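Local coordinates for protein pectate lyase II (Xanthomonas campestris pv. campestris, PDB 2QY1) that probably cleaves pectate, a plant cell-wall polysaccharide, by beta-elimination, as a secreted member of polysaccharide lyase family 1, at residues I155-S167 with G181-T195. The protein carries 2 engineered substitutions. Sequence-based numbering, arbitrary orientation.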
ATOM      1  N   ILE A 155       0.916   1.769   2.957  1.00 22.63           N
ATOM      2  CA  ILE A 155       1.136   2.012   1.538  1.00 22.12           C
ATOM      3  C   ILE A 155      -0.002   2.897   1.038  1.00 21.91           C
ATOM      4  O   ILE A 155      -1.090   2.413   0.718  1.00 21.42           O
ATOM      5  CB  ILE A 155       1.255   0.684   0.743  1.00 22.03           C
ATOM      6  CG1 ILE A 155       2.427  -0.145   1.288  1.00 21.79           C
ATOM      7  CG2 ILE A 155       1.436   0.963  -0.755  1.00 22.42           C
ATOM      8  CD1 ILE A 155       2.341  -1.625   1.012  1.00 22.83           C
ATOM      9  N   ASP A 156       0.264   4.200   0.992  1.00 21.85           N
ATOM     10  CA  ASP A 156      -0.775   5.206   0.764  1.00 21.92           C
ATOM     11  C   ASP A 156      -0.615   5.961  -0.544  1.00 22.03           C
ATOM     12  O   ASP A 156       0.504   6.169  -1.021  1.00 21.78           O
ATOM     13  CB  ASP A 156      -0.776   6.229   1.906  1.00 22.00           C
ATOM     14  CG  ASP A 156      -1.205   5.636   3.232  1.00 22.27           C
ATOM     15  OD1 ASP A 156      -1.715   4.497   3.264  1.00 21.71           O
ATOM     16  OD2 ASP A 156      -1.041   6.332   4.250  1.00 23.45           O
ATOM     17  N   MET A 157      -1.746   6.375  -1.112  1.00 22.01           N
ATOM     18  CA  MET A 157      -1.755   7.339  -2.209  1.00 22.55           C
ATOM     19  C   MET A 157      -2.971   8.268  -2.124  1.00 22.44           C
ATOM     20  O   MET A 157      -4.027   7.888  -1.611  1.00 22.21           O
ATOM     21  CB  MET A 157      -1.639   6.653  -3.581  1.00 22.42           C
ATOM     22  CG  MET A 157      -2.805   5.763  -3.988  1.00 23.10           C
ATOM     23  SD  MET A 157      -2.353   4.614  -5.315  1.00 23.84           S
ATOM     24  CE  MET A 157      -1.494   3.344  -4.401  1.00 23.70           C
ATOM     25  N   LYS A 158      -2.804   9.493  -2.613  1.00 22.49           N
ATOM     26  CA  LYS A 158      -3.858  10.499  -2.535  1.00 22.91           C
ATOM     27  C   LYS A 158      -3.709  11.563  -3.617  1.00 22.65           C
ATOM     28  O   LYS A 158      -2.655  11.680  -4.247  1.00 22.71           O
ATOM     29  CB  LYS A 158      -3.865  11.161  -1.150  1.00 22.72           C
ATOM     30  CG  LYS A 158      -2.588  11.918  -0.808  1.00 23.68           C
ATOM     31  CD  LYS A 158      -2.700  12.610   0.539  1.00 23.97           C
ATOM     32  CE  LYS A 158      -1.338  13.069   1.032  1.00 25.73           C
ATOM     33  NZ  LYS A 158      -1.368  13.392   2.487  1.00 26.66           N
ATOM     34  N   LYS A 159      -4.778  12.328  -3.821  1.00 22.52           N
ATOM     35  CA  LYS A 159      -4.768  13.506  -4.691  1.00 22.69           C
ATOM     36  C   LYS A 159      -4.434  13.202  -6.159  1.00 22.16           C
ATOM     37  O   LYS A 159      -3.774  13.989  -6.837  1.00 22.15           O
ATOM     38  CB  LYS A 159      -3.868  14.611  -4.109  1.00 22.57           C
ATOM     39  CG  LYS A 159      -4.363  15.170  -2.767  1.00 23.33           C
ATOM     40  CD  LYS A 159      -3.463  16.286  -2.236  1.00 23.89           C
ATOM     41  CE  LYS A 159      -2.263  15.723  -1.482  1.00 27.00           C
ATOM     42  NZ  LYS A 159      -1.169  16.731  -1.300  1.00 28.78           N
ATOM     43  N   GLY A 160      -4.900  12.054  -6.638  1.00 21.76           N
ATOM     44  CA  GLY A 160      -4.876  11.756  -8.066  1.00 21.31           C
ATOM     45  C   GLY A 160      -3.694  10.976  -8.603  1.00 21.03           C
ATOM     46  O   GLY A 160      -3.456  10.976  -9.812  1.00 20.86           O
ATOM     47  N   VAL A 161      -2.951  10.316  -7.717  1.00 20.82           N
ATOM     48  CA  VAL A 161      -1.930   9.362  -8.140  1.00 20.65           C
ATOM     49  C   VAL A 161      -2.629   8.289  -8.977  1.00 20.70           C
ATOM     50  O   VAL A 161      -3.671   7.762  -8.575  1.00 20.74           O
ATOM     51  CB  VAL A 161      -1.208   8.717  -6.933  1.00 20.55           C
ATOM     52  CG1 VAL A 161      -0.188   7.684  -7.397  1.00 20.54           C
ATOM     53  CG2 VAL A 161      -0.532   9.785  -6.082  1.00 20.44           C
ATOM     54  N   HIS A 162      -2.072   7.984 -10.146  1.00 20.51           N
ATOM     55  CA  HIS A 162      -2.719   7.039 -11.056  1.00 20.37           C
ATOM     56  C   HIS A 162      -1.756   6.049 -11.695  1.00 20.29           C
ATOM     57  O   HIS A 162      -0.570   6.332 -11.837  1.00 20.12           O
ATOM     58  CB  HIS A 162      -3.527   7.780 -12.128  1.00 20.25           C
ATOM     59  CG  HIS A 162      -2.705   8.669 -13.009  1.00 20.40           C
ATOM     60  ND1 HIS A 162      -2.261   8.280 -14.254  1.00 20.68           N
ATOM     61  CD2 HIS A 162      -2.262   9.936 -12.831  1.00 20.52           C
ATOM     62  CE1 HIS A 162      -1.577   9.267 -14.804  1.00 20.80           C
ATOM     63  NE2 HIS A 162      -1.561  10.283 -13.959  1.00 20.76           N
ATOM     64  N   HIS A 163      -2.295   4.888 -12.074  1.00 20.30           N
ATOM     65  CA  HIS A 163      -1.544   3.808 -12.730  1.00 20.27           C
ATOM     66  C   HIS A 163      -0.412   3.256 -11.873  1.00 20.21           C
ATOM     67  O   HIS A 163       0.778   3.490 -12.125  1.00 20.13           O
ATOM     68  CB  HIS A 163      -1.105   4.218 -14.137  1.00 20.36           C
ATOM     69  CG  HIS A 163      -2.253   4.389 -15.079  1.00 20.93           C
ATOM     70  ND1 HIS A 163      -2.868   5.603 -15.289  1.00 21.21           N
ATOM     71  CD2 HIS A 163      -2.929   3.488 -15.830  1.00 21.50           C
ATOM     72  CE1 HIS A 163      -3.861   5.448 -16.148  1.00 21.84           C
ATOM     73  NE2 HIS A 163      -3.922   4.173 -16.488  1.00 21.46           N
ATOM     74  N   VAL A 164      -0.823   2.507 -10.856  1.00 20.15           N
ATOM     75  CA  VAL A 164       0.057   1.998  -9.813  1.00 19.92           C
ATOM     76  C   VAL A 164      -0.210   0.514  -9.598  1.00 19.91           C
ATOM     77  O   VAL A 164      -1.364   0.077  -9.594  1.00 19.90           O
ATOM     78  CB  VAL A 164      -0.172   2.764  -8.477  1.00 19.98           C
ATOM     79  CG1 VAL A 164       0.658   2.174  -7.340  1.00 19.61           C
ATOM     80  CG2 VAL A 164       0.146   4.252  -8.651  1.00 19.74           C
ATOM     81  N   THR A 165       0.863  -0.257  -9.442  1.00 19.90           N
ATOM     82  CA  THR A 165       0.762  -1.638  -8.990  1.00 19.80           C
ATOM     83  C   THR A 165       1.375  -1.773  -7.599  1.00 19.78           C
ATOM     84  O   THR A 165       2.524  -1.391  -7.368  1.00 19.54           O
ATOM     85  CB  THR A 165       1.415  -2.633  -9.977  1.00 19.86           C
ATOM     86  OG1 THR A 165       0.598  -2.747 -11.146  1.00 20.76           O
ATOM     87  CG2 THR A 165       1.555  -4.019  -9.347  1.00 19.54           C
ATOM     88  N   VAL A 166       0.571  -2.303  -6.681  1.00 19.62           N
ATOM     89  CA  VAL A 166       0.986  -2.596  -5.320  1.00 19.70           C
ATOM     90  C   VAL A 166       0.960  -4.121  -5.210  1.00 19.60           C
ATOM     91  O   VAL A 166      -0.107  -4.716  -5.043  1.00 19.65           O
ATOM     92  CB  VAL A 166       0.009  -1.946  -4.295  1.00 19.56           C
ATOM     93  CG1 VAL A 166       0.383  -2.301  -2.867  1.00 19.75           C
ATOM     94  CG2 VAL A 166      -0.036  -0.426  -4.478  1.00 19.73           C
ATOM     95  N   SER A 167       2.130  -4.750  -5.325  1.00 19.40           N
ATOM     96  CA  SER A 167       2.199  -6.208  -5.442  1.00 19.37           C
ATOM     97  C   SER A 167       3.217  -6.880  -4.522  1.00 19.56           C
ATOM     98  O   SER A 167       4.286  -6.329  -4.253  1.00 19.37           O
ATOM     99  CB  SER A 167       2.469  -6.611  -6.893  1.00 19.21           C
ATOM    100  OG  SER A 167       3.666  -6.014  -7.373  1.00 19.45           O
ATOM    101  N   GLY A 181      -6.949   7.896  -1.560  1.00 21.01           N
ATOM    102  CA  GLY A 181      -7.867   9.035  -1.475  1.00 21.32           C
ATOM    103  C   GLY A 181      -7.996   9.444  -0.018  1.00 21.58           C
ATOM    104  O   GLY A 181      -8.447   8.653   0.808  1.00 21.60           O
ATOM    105  N   TYR A 182      -7.599  10.675   0.299  1.00 21.70           N
ATOM    106  CA  TYR A 182      -7.363  11.064   1.695  1.00 22.27           C
ATOM    107  C   TYR A 182      -8.588  11.588   2.443  1.00 22.24           C
ATOM    108  O   TYR A 182      -8.616  11.578   3.676  1.00 22.26           O
ATOM    109  CB  TYR A 182      -6.208  12.073   1.791  1.00 22.66           C
ATOM    110  CG  TYR A 182      -6.605  13.506   1.529  1.00 23.29           C
ATOM    111  CD1 TYR A 182      -6.641  14.013   0.230  1.00 23.68           C
ATOM    112  CD2 TYR A 182      -6.942  14.359   2.580  1.00 23.70           C
ATOM    113  CE1 TYR A 182      -7.009  15.329  -0.022  1.00 24.15           C
ATOM    114  CE2 TYR A 182      -7.318  15.682   2.339  1.00 24.21           C
ATOM    115  CZ  TYR A 182      -7.347  16.157   1.035  1.00 23.85           C
ATOM    116  OH  TYR A 182      -7.709  17.460   0.786  1.00 24.01           O
ATOM    117  N   SER A 183      -9.579  12.062   1.691  1.00 22.26           N
ATOM    118  CA  SER A 183     -10.825  12.580   2.254  1.00 22.33           C
ATOM    119  C   SER A 183     -11.929  12.563   1.200  1.00 22.17           C
ATOM    120  O   SER A 183     -11.664  12.351   0.015  1.00 21.99           O
ATOM    121  CB  SER A 183     -10.638  14.005   2.791  1.00 22.36           C
ATOM    122  OG  SER A 183     -10.700  14.959   1.748  1.00 23.25           O
ATOM    123  N   ASP A 184     -13.164  12.790   1.640  1.00 22.17           N
ATOM    124  CA  ASP A 184     -14.311  12.807   0.739  1.00 22.14           C
ATOM    125  C   ASP A 184     -14.302  14.007  -0.216  1.00 22.16           C
ATOM    126  O   ASP A 184     -15.108  14.067  -1.148  1.00 22.17           O
ATOM    127  CB  ASP A 184     -15.619  12.747   1.538  1.00 22.20           C
ATOM    128  CG  ASP A 184     -15.807  11.417   2.261  1.00 22.29           C
ATOM    129  OD1 ASP A 184     -16.737  11.324   3.086  1.00 22.32           O
ATOM    130  OD2 ASP A 184     -15.034  10.463   2.011  1.00 22.34           O
ATOM    131  N   SER A 185     -13.390  14.950   0.016  1.00 21.97           N
ATOM    132  CA  SER A 185     -13.215  16.102  -0.872  1.00 21.99           C
ATOM    133  C   SER A 185     -12.081  15.891  -1.891  1.00 21.77           C
ATOM    134  O   SER A 185     -11.840  16.750  -2.744  1.00 21.67           O
ATOM    135  CB  SER A 185     -12.980  17.379  -0.058  1.00 22.06           C
ATOM    136  OG  SER A 185     -11.711  17.352   0.573  1.00 23.27           O
ATOM    137  N   ASP A 186     -11.408  14.743  -1.805  1.00 21.50           N
ATOM    138  CA  ASP A 186     -10.298  14.401  -2.704  1.00 21.43           C
ATOM    139  C   ASP A 186     -10.814  13.918  -4.066  1.00 21.57           C
ATOM    140  O   ASP A 186     -10.557  12.785  -4.479  1.00 21.50           O
ATOM    141  CB  ASP A 186      -9.393  13.346  -2.045  1.00 21.26           C
ATOM    142  CG  ASP A 186      -8.056  13.157  -2.769  1.00 21.04           C
ATOM    143  OD1 ASP A 186      -7.741  13.933  -3.698  1.00 20.40           O
ATOM    144  OD2 ASP A 186      -7.314  12.218  -2.399  1.00 19.91           O
ATOM    145  N   THR A 187     -11.528  14.799  -4.764  1.00 21.71           N
ATOM    146  CA  THR A 187     -12.180  14.465  -6.036  1.00 21.82           C
ATOM    147  C   THR A 187     -11.206  14.182  -7.185  1.00 22.05           C
ATOM    148  O   THR A 187     -11.566  13.497  -8.144  1.00 21.95           O
ATOM    149  CB  THR A 187     -13.176  15.562  -6.470  1.00 21.71           C
ATOM    150  OG1 THR A 187     -12.489  16.813  -6.578  1.00 21.68           O
ATOM    151  CG2 THR A 187     -14.310  15.689  -5.460  1.00 21.45           C
ATOM    152  N   LYS A 188      -9.984  14.707  -7.085  1.00 22.41           N
ATOM    153  CA  LYS A 188      -8.921  14.395  -8.045  1.00 22.90           C
ATOM    154  C   LYS A 188      -8.584  12.902  -8.067  1.00 22.67           C
ATOM    155  O   LYS A 188      -8.016  12.402  -9.043  1.00 22.77           O
ATOM    156  CB  LYS A 188      -7.650  15.193  -7.740  1.00 23.12           C
ATOM    157  CG  LYS A 188      -7.653  16.630  -8.253  1.00 24.82           C
ATOM    158  CD  LYS A 188      -6.245  17.068  -8.671  1.00 27.50           C
ATOM    159  CE  LYS A 188      -5.254  16.995  -7.514  1.00 28.55           C
ATOM    160  NZ  LYS A 188      -3.830  16.940  -7.966  1.00 29.79           N
ATOM    161  N   ASN A 189      -8.937  12.199  -6.992  1.00 22.32           N
ATOM    162  CA  ASN A 189      -8.668  10.767  -6.883  1.00 22.09           C
ATOM    163  C   ASN A 189      -9.576   9.892  -7.754  1.00 22.01           C
ATOM    164  O   ASN A 189      -9.467   8.664  -7.737  1.00 22.11           O
ATOM    165  CB  ASN A 189      -8.722  10.311  -5.424  1.00 21.90           C
ATOM    166  CG  ASN A 189      -7.687   9.254  -5.111  1.00 21.74           C
ATOM    167  OD1 ASN A 189      -8.019   8.135  -4.721  1.00 21.76           O
ATOM    168  ND2 ASN A 189      -6.418   9.600  -5.297  1.00 20.46           N
ATOM    169  N   SER A 190     -10.468  10.527  -8.513  1.00 21.95           N
ATOM    170  CA  SER A 190     -11.279   9.827  -9.505  1.00 21.90           C
ATOM    171  C   SER A 190     -10.400   9.266 -10.623  1.00 21.68           C
ATOM    172  O   SER A 190     -10.802   8.347 -11.340  1.00 21.69           O
ATOM    173  CB  SER A 190     -12.348  10.758 -10.087  1.00 21.99           C
ATOM    174  OG  SER A 190     -11.759  11.823 -10.810  1.00 22.30           O
ATOM    175  N   ALA A 191      -9.200   9.832 -10.752  1.00 21.45           N
ATOM    176  CA  ALA A 191      -8.218   9.410 -11.751  1.00 21.24           C
ATOM    177  C   ALA A 191      -7.422   8.173 -11.326  1.00 21.05           C
ATOM    178  O   ALA A 191      -6.746   7.553 -12.150  1.00 20.90           O
ATOM    179  CB  ALA A 191      -7.273  10.562 -12.074  1.00 21.28           C
ATOM    180  N   ALA A 192      -7.499   7.823 -10.041  1.00 20.71           N
ATOM    181  CA  ALA A 192      -6.758   6.684  -9.497  1.00 20.52           C
ATOM    182  C   ALA A 192      -7.092   5.373 -10.207  1.00 20.29           C
ATOM    183  O   ALA A 192      -8.263   5.031 -10.397  1.00 20.27           O
ATOM    184  CB  ALA A 192      -6.988   6.554  -7.995  1.00 20.51           C
ATOM    185  N   ARG A 193      -6.041   4.669 -10.615  1.00 19.94           N
ATOM    186  CA  ARG A 193      -6.150   3.353 -11.230  1.00 19.65           C
ATOM    187  C   ARG A 193      -5.087   2.491 -10.565  1.00 19.60           C
ATOM    188  O   ARG A 193      -3.896   2.651 -10.835  1.00 19.57           O
ATOM    189  CB  ARG A 193      -5.905   3.434 -12.743  1.00 19.59           C
ATOM    190  CG  ARG A 193      -6.871   4.335 -13.526  1.00 19.26           C
ATOM    191  CD  ARG A 193      -8.280   3.761 -13.567  1.00 18.97           C
ATOM    192  NE  ARG A 193      -9.175   4.556 -14.408  1.00 18.30           N
ATOM    193  CZ  ARG A 193      -9.907   5.581 -13.976  1.00 18.11           C
ATOM    194  NH1 ARG A 193      -9.858   5.956 -12.702  1.00 17.32           N
ATOM    195  NH2 ARG A 193     -10.691   6.235 -14.824  1.00 17.95           N
ATOM    196  N   THR A 194      -5.522   1.589  -9.690  1.00 19.49           N
ATOM    197  CA  THR A 194      -4.605   0.849  -8.827  1.00 19.18           C
ATOM    198  C   THR A 194      -4.860  -0.652  -8.858  1.00 19.31           C
ATOM    199  O   THR A 194      -5.999  -1.106  -8.721  1.00 19.20           O
ATOM    200  CB  THR A 194      -4.704   1.335  -7.362  1.00 19.25           C
ATOM    201  OG1 THR A 194      -4.861   2.759  -7.335  1.00 19.26           O
ATOM    202  CG2 THR A 194      -3.459   0.943  -6.569  1.00 18.66           C
ATOM    203  N   THR A 195      -3.788  -1.418  -9.028  1.00 19.11           N
ATOM    204  CA  THR A 195      -3.862  -2.863  -8.899  1.00 19.17           C
ATOM    205  C   THR A 195      -3.151  -3.294  -7.617  1.00 19.20           C
ATOM    206  O   THR A 195      -1.960  -3.039  -7.450  1.00 19.34           O
ATOM    207  CB  THR A 195      -3.239  -3.578 -10.116  1.00 19.10           C
ATOM    208  OG1 THR A 195      -3.807  -3.053 -11.325  1.00 19.31           O
ATOM    209  CG2 THR A 195      -3.495  -5.079 -10.045  1.00 19.45           C
TER
HETATM  210  O   HOH W   1      -3.650   4.835  -8.819  1.00 13.11           O
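Val164 and Thr165 pair in parallel with Thr194 and Thr195, the axes of strands 164-167 and 193-195 22° apart and joined by three backbone hydrogen bonds, of which Val166 N to Thr195 O, at 2.7 Å, is the shortest. Before the strands meet, Val161 O and Arg193 N are bridged by a water that also hydrogen-bonds Thr194 OG1, itself hydrogen-bonded to Asn180 at the end of strand 176-180. Inside, Met157 SD and Thr194 OG1 approach tip to tip at 3.7 Å; the bend at chi3 (80°) brings Met157 CE to 3.8 Å from Thr194 CG2. At the corner, Arg193 CB lies over the centre of the His163 ring, 4.2 Å from its centroid, a CH-pi contact, while the ring's ND1 is hydrogen-bonded in the ring plane to His162 ND1, and either nitrogen could be the donor. At the other end, Asp186 OD2 takes two backbone N-H groups, Lys159 N on its syn lone pair at 2.9 Å and Tyr182 N on its anti one, which should help hold the carboxylate in place. Lys158 CD and Lys159 CG pack obliquely against Tyr182, and Lys188 NZ donates a hydrogen bond to Lys159 O at 3.2 Å while also salt-bridging Glu125. Met157 O accepts from Gly181 N, extending the pairing of strand 155-158 with strand 176-180. The two segments belong to successive coils of a right-handed parallel beta-helix, the pectate lyase fold: strand 164-174 sits between strands 129-137 and 193-202, and strand 155-158 pairs with strand 116-119.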